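Local coordinates for protein HNH homing endonuclease (Bacillus phage SPO1, PDB 1U3E) that binds DNA and probably cleaves it as an HNH-type homing endonuclease linked to the spread of its intron, at residues Y39-L44 and F53-L58; V15-V21 and L58-F63. All coordinates share one frame; numbering follows the deposited sequence.

Interaction 1 (Y39-L44 and F53-L58). With nucleotides of chain C.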
loop_
_atom_site.group_PDB
_atom_site.type_symbol
_atom_site.label_atom_id
_atom_site.label_comp_id
_atom_site.label_asym_id
_atom_site.label_seq_id
_atom_site.Cartn_x
_atom_site.Cartn_y
_atom_site.Cartn_z
ATOM N N TYR D 39 -6.222 11.675 -5.880
ATOM C CA TYR D 39 -5.532 11.918 -7.144
ATOM C C TYR D 39 -6.484 12.254 -8.261
ATOM O O TYR D 39 -7.451 11.515 -8.474
ATOM C CB TYR D 39 -4.726 10.697 -7.553
ATOM C CG TYR D 39 -3.613 10.402 -6.610
ATOM C CD1 TYR D 39 -3.743 9.414 -5.642
ATOM C CD2 TYR D 39 -2.431 11.142 -6.653
ATOM C CE1 TYR D 39 -2.716 9.163 -4.728
ATOM C CE2 TYR D 39 -1.400 10.908 -5.744
ATOM C CZ TYR D 39 -1.551 9.914 -4.783
ATOM O OH TYR D 39 -0.547 9.684 -3.879
ATOM N N HIS D 40 -6.232 13.343 -8.973
ATOM C CA HIS D 40 -7.118 13.703 -10.100
ATOM C C HIS D 40 -7.072 12.762 -11.275
ATOM O O HIS D 40 -6.023 12.576 -11.898
ATOM C CB HIS D 40 -6.759 15.094 -10.604
ATOM C CG HIS D 40 -6.767 16.165 -9.524
ATOM N ND1 HIS D 40 -6.665 17.509 -9.806
ATOM C CD2 HIS D 40 -6.858 16.065 -8.177
ATOM C CE1 HIS D 40 -6.693 18.193 -8.677
ATOM N NE2 HIS D 40 -6.808 17.340 -7.674
ATOM N N ARG D 41 -8.222 12.164 -11.592
ATOM C CA ARG D 41 -8.339 11.233 -12.718
ATOM C C ARG D 41 -9.351 11.720 -13.758
ATOM O O ARG D 41 -10.138 12.628 -13.508
ATOM C CB ARG D 41 -8.784 9.847 -12.235
ATOM C CG ARG D 41 -7.875 9.218 -11.185
ATOM C CD ARG D 41 -8.486 9.253 -9.799
ATOM N NE ARG D 41 -7.732 8.450 -8.834
ATOM C CZ ARG D 41 -7.527 7.145 -8.968
ATOM N NH1 ARG D 41 -8.023 6.512 -10.024
ATOM N NH2 ARG D 41 -6.821 6.478 -8.063
ATOM N N ILE D 42 -9.317 11.109 -14.931
ATOM C CA ILE D 42 -10.248 11.442 -15.993
ATOM C C ILE D 42 -10.358 10.215 -16.869
ATOM O O ILE D 42 -9.531 9.314 -16.772
ATOM C CB ILE D 42 -9.781 12.661 -16.842
ATOM C CG1 ILE D 42 -8.355 12.466 -17.343
ATOM C CG2 ILE D 42 -9.853 13.931 -16.019
ATOM C CD1 ILE D 42 -8.216 11.533 -18.506
ATOM N N GLY D 43 -11.382 10.157 -17.708
ATOM C CA GLY D 43 -11.535 9.006 -18.578
ATOM C C GLY D 43 -11.365 9.391 -20.035
ATOM O O GLY D 43 -12.013 10.321 -20.520
ATOM N N LEU D 44 -10.487 8.689 -20.739
ATOM C CA LEU D 44 -10.265 8.975 -22.143
ATOM C C LEU D 44 -10.857 7.834 -22.958
ATOM O O LEU D 44 -10.577 6.663 -22.692
ATOM C CB LEU D 44 -8.771 9.108 -22.422
ATOM C CG LEU D 44 -8.019 10.118 -21.555
ATOM C CD1 LEU D 44 -6.551 10.150 -21.952
ATOM C CD2 LEU D 44 -8.637 11.490 -21.720
ATOM N N PHE D 53 -7.526 7.429 -16.616
ATOM C CA PHE D 53 -6.146 7.891 -16.494
ATOM C C PHE D 53 -5.935 8.893 -15.349
ATOM O O PHE D 53 -6.885 9.531 -14.891
ATOM C CB PHE D 53 -5.681 8.503 -17.823
ATOM C CG PHE D 53 -5.529 7.494 -18.946
ATOM C CD1 PHE D 53 -6.585 7.225 -19.811
ATOM C CD2 PHE D 53 -4.320 6.817 -19.136
ATOM C CE1 PHE D 53 -6.435 6.297 -20.850
ATOM C CE2 PHE D 53 -4.162 5.896 -20.160
ATOM C CZ PHE D 53 -5.215 5.632 -21.020
ATOM N N GLN D 54 -4.688 8.995 -14.876
ATOM C CA GLN D 54 -4.319 9.926 -13.803
ATOM C C GLN D 54 -3.715 11.209 -14.374
ATOM O O GLN D 54 -2.622 11.190 -14.945
ATOM C CB GLN D 54 -3.295 9.313 -12.862
ATOM C CG GLN D 54 -3.815 8.251 -11.955
ATOM C CD GLN D 54 -2.846 7.949 -10.838
ATOM O OE1 GLN D 54 -2.921 8.537 -9.764
ATOM N NE2 GLN D 54 -1.917 7.042 -11.091
ATOM N N VAL D 55 -4.425 12.319 -14.200
ATOM C CA VAL D 55 -3.983 13.603 -14.704
ATOM C C VAL D 55 -2.509 13.866 -14.460
ATOM O O VAL D 55 -1.814 14.323 -15.360
ATOM C CB VAL D 55 -4.806 14.744 -14.088
ATOM C CG1 VAL D 55 -4.230 16.105 -14.484
ATOM C CG2 VAL D 55 -6.235 14.621 -14.541
ATOM N N HIS D 56 -2.005 13.580 -13.268
ATOM C CA HIS D 56 -0.601 13.858 -13.060
ATOM C C HIS D 56 0.351 12.962 -13.844
ATOM O O HIS D 56 1.497 13.343 -14.079
ATOM C CB HIS D 56 -0.235 13.858 -11.574
ATOM C CG HIS D 56 -0.328 12.524 -10.915
ATOM N ND1 HIS D 56 -1.516 11.996 -10.470
ATOM C CD2 HIS D 56 0.629 11.624 -10.595
ATOM C CE1 HIS D 56 -1.288 10.828 -9.899
ATOM N NE2 HIS D 56 0.005 10.579 -9.962
ATOM N N ARG D 57 -0.093 11.780 -14.254
ATOM C CA ARG D 57 0.786 10.931 -15.040
ATOM C C ARG D 57 0.798 11.483 -16.459
ATOM O O ARG D 57 1.849 11.567 -17.101
ATOM C CB ARG D 57 0.298 9.490 -15.083
ATOM C CG ARG D 57 0.518 8.699 -13.841
ATOM C CD ARG D 57 0.753 7.255 -14.197
ATOM N NE ARG D 57 2.098 6.839 -13.824
ATOM C CZ ARG D 57 2.886 6.085 -14.581
ATOM N NH1 ARG D 57 2.464 5.653 -15.765
ATOM N NH2 ARG D 57 4.102 5.769 -14.157
ATOM N N LEU D 58 -0.379 11.863 -16.946
ATOM C CA LEU D 58 -0.488 12.404 -18.289
ATOM C C LEU D 58 0.395 13.641 -18.445
ATOM O O LEU D 58 1.054 13.819 -19.474
ATOM C CB LEU D 58 -1.944 12.745 -18.622
ATOM C CG LEU D 58 -2.937 11.579 -18.662
ATOM C CD1 LEU D 58 -4.320 12.116 -18.884
ATOM C CD2 LEU D 58 -2.588 10.613 -19.762
ATOM P P DT C 2 1.972 7.073 -9.933
ATOM O OP1 DT C 2 3.004 7.256 -10.985
ATOM O OP2 DT C 2 1.051 8.216 -9.695
ATOM O "O5'" DT C 2 1.171 5.699 -10.142
ATOM C "C5'" DT C 2 1.925 4.502 -10.440
ATOM C "C4'" DT C 2 0.994 3.347 -10.730
ATOM O "O4'" DT C 2 0.439 2.911 -9.479
ATOM C "C3'" DT C 2 -0.189 3.656 -11.641
ATOM O "O3'" DT C 2 0.015 3.340 -12.997
ATOM C "C2'" DT C 2 -1.234 2.701 -11.128
ATOM C "C1'" DT C 2 -0.854 2.424 -9.719
ATOM N N1 DT C 2 -1.794 3.018 -8.800
ATOM C C2 DT C 2 -2.798 2.183 -8.428
ATOM O O2 DT C 2 -2.945 1.043 -8.841
ATOM N N3 DT C 2 -3.650 2.751 -7.548
ATOM C C4 DT C 2 -3.612 4.012 -7.024
ATOM O O4 DT C 2 -4.489 4.378 -6.235
ATOM C C5 DT C 2 -2.515 4.821 -7.455
ATOM C C7 DT C 2 -2.378 6.214 -6.923
ATOM C C6 DT C 2 -1.651 4.291 -8.329
ATOM P P DT C 3 -1.081 3.783 -14.053
ATOM O OP1 DT C 3 -0.410 3.880 -15.368
ATOM O OP2 DT C 3 -1.784 4.973 -13.551
ATOM O "O5'" DT C 3 -2.147 2.572 -14.117
ATOM C "C5'" DT C 3 -1.688 1.249 -14.444
ATOM C "C4'" DT C 3 -2.797 0.255 -14.186
ATOM O "O4'" DT C 3 -3.193 0.298 -12.776
ATOM C "C3'" DT C 3 -4.079 0.516 -14.977
ATOM O "O3'" DT C 3 -4.176 -0.457 -16.013
ATOM C "C2'" DT C 3 -5.230 0.220 -14.035
ATOM C "C1'" DT C 3 -4.586 0.121 -12.667
ATOM N N1 DT C 3 -5.143 1.097 -11.722
ATOM C C2 DT C 3 -6.182 0.667 -10.932
ATOM O O2 DT C 3 -6.630 -0.467 -10.993
ATOM N N3 DT C 3 -6.679 1.612 -10.068
ATOM C C4 DT C 3 -6.244 2.920 -9.923
ATOM O O4 DT C 3 -6.788 3.658 -9.096
ATOM C C5 DT C 3 -5.146 3.304 -10.793
ATOM C C7 DT C 3 -4.620 4.712 -10.726
ATOM C C6 DT C 3 -4.663 2.386 -11.639
ATOM O OP3 DG C 1 4.323 11.624 -4.583
ATOM P P DG C 1 2.999 11.208 -5.175
ATOM O OP1 DG C 1 1.838 11.557 -4.275
ATOM O OP2 DG C 1 2.857 11.627 -6.601
ATOM O "O5'" DG C 1 3.062 9.589 -5.186
ATOM C "C5'" DG C 1 2.118 8.835 -5.954
ATOM C "C4'" DG C 1 2.641 7.445 -6.215
ATOM O "O4'" DG C 1 2.340 6.633 -5.069
ATOM C "C3'" DG C 1 1.958 6.745 -7.370
ATOM O "O3'" DG C 1 2.729 6.837 -8.551
ATOM C "C2'" DG C 1 2.001 5.287 -6.963
ATOM C "C1'" DG C 1 1.959 5.330 -5.458
ATOM N N9 DG C 1 0.615 5.111 -4.940
ATOM C C8 DG C 1 -0.150 6.003 -4.227
ATOM N N7 DG C 1 -1.306 5.515 -3.870
ATOM C C5 DG C 1 -1.304 4.231 -4.389
ATOM C C6 DG C 1 -2.278 3.232 -4.323
ATOM O O6 DG C 1 -3.381 3.274 -3.774
ATOM N N1 DG C 1 -1.876 2.077 -4.981
ATOM C C2 DG C 1 -0.683 1.913 -5.624
ATOM N N2 DG C 1 -0.478 0.722 -6.199
ATOM N N3 DG C 1 0.245 2.848 -5.695
ATOM C C4 DG C 1 -0.130 3.972 -5.058
#
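Ile42 and Phe53 form a hydrogen-bonded antiparallel pair, with Ile42 N to Phe53 O at 2.9 Å and a return bond from Phe53 N to Ile42 O, while Arg41 and Gln54 next to them form a non-hydrogen-bonded pair. The pairing joins strands 41-46 and 49-54 of a beta hairpin. Gln54 is the N-cap residue of helix 55-63. At this junction Val55 N donates to His40 O at 2.8 Å, so the first turn of the helix is tied to the residue before the strand.

The two faces of the hairpin differ. On one, Ile42 CD1 reaches toward Leu58 CD1, tip to tip, and also lies against Phe53 CB. Leu44 crosses the Phe53 ring at about a right angle, with its CD1 at 3.6 Å from Phe53 CD1. Val21 and Leu30 pack on Ile42 and Leu44.

On the other face Arg41 and Gln54 turn to the DNA. The Arg41 chain bends at chi2 (106°), and its guanidinium meets O4 of DT3 of chain C edge-on. NH2 of Arg41 donates to that O4 at 3.0 Å and NH1 adds a longer bond. Asp37 forms a salt bridge with NH2. Gln54 NE2 donates to OP2 of DT3 of chain C at 3.2 Å. His56 NE2 bonds OP2 of DT2 of chain C at 2.6 Å. The His56 ring also meets His75 edge-to-face. Arg57 NE takes OP1 of the same DT2, and Tyr39 OH bonds OP1 of DG1 of chain C at 3.1 Å.

Gln54, His56 and Arg57, at and just after the N-cap, thus bond phosphates of the DNA backbone. Such bonds hold the backbone whatever its sequence, whereas the Arg41 bonds to thymine O4 read a base.

Interaction 2 (V15-V21 and L58-F63). With EDO (1,2-ethanediol), chain P.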
loop_
_atom_site.group_PDB
_atom_site.type_symbol
_atom_site.label_atom_id
_atom_site.label_comp_id
_atom_site.label_asym_id
_atom_site.label_seq_id
_atom_site.Cartn_x
_atom_site.Cartn_y
_atom_site.Cartn_z
ATOM N N VAL D 15 -3.434 17.578 -23.725
ATOM C CA VAL D 15 -3.118 17.859 -22.331
ATOM C C VAL D 15 -2.271 19.119 -22.181
ATOM O O VAL D 15 -1.494 19.452 -23.063
ATOM C CB VAL D 15 -2.378 16.642 -21.715
ATOM C CG1 VAL D 15 -1.283 16.164 -22.665
ATOM C CG2 VAL D 15 -1.805 16.990 -20.361
ATOM N N SER D 16 -2.413 19.814 -21.058
ATOM C CA SER D 16 -1.618 21.018 -20.833
ATOM C C SER D 16 -0.726 20.815 -19.615
ATOM O O SER D 16 -1.053 20.049 -18.713
ATOM C CB SER D 16 -2.512 22.234 -20.602
ATOM O OG SER D 16 -3.046 22.222 -19.293
ATOM N N ASN D 17 0.402 21.508 -19.587
ATOM C CA ASN D 17 1.331 21.380 -18.475
ATOM C C ASN D 17 0.741 21.838 -17.140
ATOM O O ASN D 17 1.357 21.678 -16.088
ATOM C CB ASN D 17 2.599 22.173 -18.776
ATOM C CG ASN D 17 2.313 23.609 -19.099
ATOM O OD1 ASN D 17 3.216 24.427 -19.156
ATOM N ND2 ASN D 17 1.047 23.927 -19.321
ATOM N N THR D 18 -0.454 22.407 -17.175
ATOM C CA THR D 18 -1.071 22.875 -15.948
ATOM C C THR D 18 -1.960 21.800 -15.367
ATOM O O THR D 18 -2.448 21.924 -14.246
ATOM C CB THR D 18 -1.912 24.117 -16.197
ATOM O OG1 THR D 18 -2.994 23.784 -17.063
ATOM C CG2 THR D 18 -1.078 25.184 -16.849
ATOM N N GLY D 19 -2.165 20.739 -16.139
ATOM C CA GLY D 19 -3.001 19.645 -15.685
ATOM C C GLY D 19 -4.393 19.650 -16.289
ATOM O O GLY D 19 -5.312 19.065 -15.730
ATOM N N GLU D 20 -4.552 20.313 -17.426
ATOM C CA GLU D 20 -5.846 20.367 -18.090
ATOM C C GLU D 20 -5.930 19.334 -19.214
ATOM O O GLU D 20 -5.004 19.194 -20.023
ATOM C CB GLU D 20 -6.095 21.763 -18.662
ATOM C CG GLU D 20 -6.617 22.784 -17.670
ATOM C CD GLU D 20 -6.534 24.196 -18.210
ATOM O OE1 GLU D 20 -6.614 24.351 -19.443
ATOM O OE2 GLU D 20 -6.396 25.147 -17.410
ATOM N N VAL D 21 -7.038 18.603 -19.245
ATOM C CA VAL D 21 -7.265 17.600 -20.273
ATOM C C VAL D 21 -8.454 18.076 -21.106
ATOM O O VAL D 21 -9.590 18.129 -20.632
ATOM C CB VAL D 21 -7.567 16.231 -19.653
ATOM C CG1 VAL D 21 -7.892 15.230 -20.725
ATOM C CG2 VAL D 21 -6.382 15.762 -18.877
ATOM N N LEU D 58 -0.379 11.863 -16.946
ATOM C CA LEU D 58 -0.488 12.404 -18.289
ATOM C C LEU D 58 0.395 13.641 -18.445
ATOM O O LEU D 58 1.054 13.819 -19.474
ATOM C CB LEU D 58 -1.944 12.745 -18.622
ATOM C CG LEU D 58 -2.937 11.579 -18.662
ATOM C CD1 LEU D 58 -4.320 12.116 -18.884
ATOM C CD2 LEU D 58 -2.588 10.613 -19.762
ATOM N N VAL D 59 0.421 14.491 -17.427
ATOM C CA VAL D 59 1.240 15.688 -17.507
ATOM C C VAL D 59 2.695 15.256 -17.543
ATOM O O VAL D 59 3.431 15.567 -18.481
ATOM C CB VAL D 59 0.993 16.624 -16.299
ATOM C CG1 VAL D 59 1.861 17.859 -16.407
ATOM C CG2 VAL D 59 -0.472 17.036 -16.252
ATOM N N ALA D 60 3.095 14.515 -16.520
ATOM C CA ALA D 60 4.452 14.020 -16.423
ATOM C C ALA D 60 4.902 13.311 -17.708
ATOM O O ALA D 60 5.999 13.558 -18.212
ATOM C CB ALA D 60 4.564 13.077 -15.246
ATOM N N ILE D 61 4.062 12.436 -18.246
ATOM C CA ILE D 61 4.428 11.717 -19.454
ATOM C C ILE D 61 4.694 12.642 -20.619
ATOM O O ILE D 61 5.552 12.369 -21.452
ATOM C CB ILE D 61 3.332 10.707 -19.871
ATOM C CG1 ILE D 61 3.413 9.462 -18.986
ATOM C CG2 ILE D 61 3.507 10.307 -21.336
ATOM C CD1 ILE D 61 2.305 8.471 -19.212
ATOM N N HIS D 62 3.976 13.750 -20.682
ATOM C CA HIS D 62 4.167 14.638 -21.808
ATOM C C HIS D 62 5.103 15.825 -21.597
ATOM O O HIS D 62 5.753 16.275 -22.543
ATOM C CB HIS D 62 2.800 15.099 -22.318
ATOM C CG HIS D 62 1.951 13.984 -22.858
ATOM N ND1 HIS D 62 1.232 13.132 -22.046
ATOM C CD2 HIS D 62 1.751 13.551 -24.127
ATOM C CE1 HIS D 62 0.630 12.223 -22.791
ATOM N NE2 HIS D 62 0.929 12.454 -24.057
ATOM N N PHE D 63 5.209 16.311 -20.367
ATOM C CA PHE D 63 6.069 17.462 -20.112
ATOM C C PHE D 63 7.201 17.251 -19.111
ATOM O O PHE D 63 7.725 18.220 -18.582
ATOM C CB PHE D 63 5.231 18.656 -19.639
ATOM C CG PHE D 63 4.009 18.915 -20.470
ATOM C CD1 PHE D 63 2.779 18.403 -20.093
ATOM C CD2 PHE D 63 4.086 19.669 -21.627
ATOM C CE1 PHE D 63 1.643 18.641 -20.850
ATOM C CE2 PHE D 63 2.952 19.911 -22.395
ATOM C CZ PHE D 63 1.730 19.396 -22.003
HETATM C C1 EDO P . 9.469 14.252 -22.708
HETATM O O1 EDO P . 8.478 15.070 -22.049
HETATM C C2 EDO P . 9.230 14.281 -24.249
HETATM O O2 EDO P . 7.891 13.760 -24.552
#
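Phe63 packs closely against the backbone of Val15, Ser16 and Asn17. Asn17 CB stands over one face of its ring, 3.9 Å from the centroid and 9° off the normal, a CH-pi contact. Asn17 N, on that same side, is 3.4 Å from Phe63 CE1. Val15 O comes in at the ring edge, and Val15 CG2 slides past CE1.

Beside it, Val15 CG1 is placed between the backbone N and the carbonyl carbon (chi1 46°), which turns it over one face of the His62 ring, 4.1 Å from its centroid. The ring is held by its own helix: His62 ND1 donates to Leu58 O at 2.7 Å, on a lone pair in the carbonyl plane. NE2 has a second partner in Lys7 N.

Residues 16-19 make a type I turn with a G1 bulge at Gly19, joining strands 13-16 and 21-23. Ser16 OG braces it by accepting from Glu20 N at 3.1 Å and pairing with Thr18 OG1. Val59 CG2 presses on this loop at Gly19 CA, 3.7 Å away, and Ser85 packs beside Val59.

Elsewhere the fit is looser. Val21 CG2 only grazes Leu58 CD1, at 4.2 Å. Phe63 and Asn17, though close-packed on each other, remain partly exposed, so the solvent side begins there. Near the end of helix 55-63, His62 O accepts from Lys4 NZ and, weakly, from a 1,2-ethanediol that probably came from the crystallisation liquor.

In the fold
Helix 55-63 takes part in both contacts, and Leu58 belongs to each. Interaction 1 lies at the start of the helix and joins it to the hairpin of strands 41-46 and 49-54. Interaction 2 lies further along and sets the helix against the turn between strands 13-16 and 21-23. Both are largely buried, and their centres are about 9 Å apart. They meet where Val21 packs on Ile42 and Leu44, and where Val55 CG1 touches Gly19 O. Interaction 1 combines strand pairing with polar bonds to DNA. Interaction 2 stands back from the nucleic acid and relies on apolar and CH-pi packing between its segments.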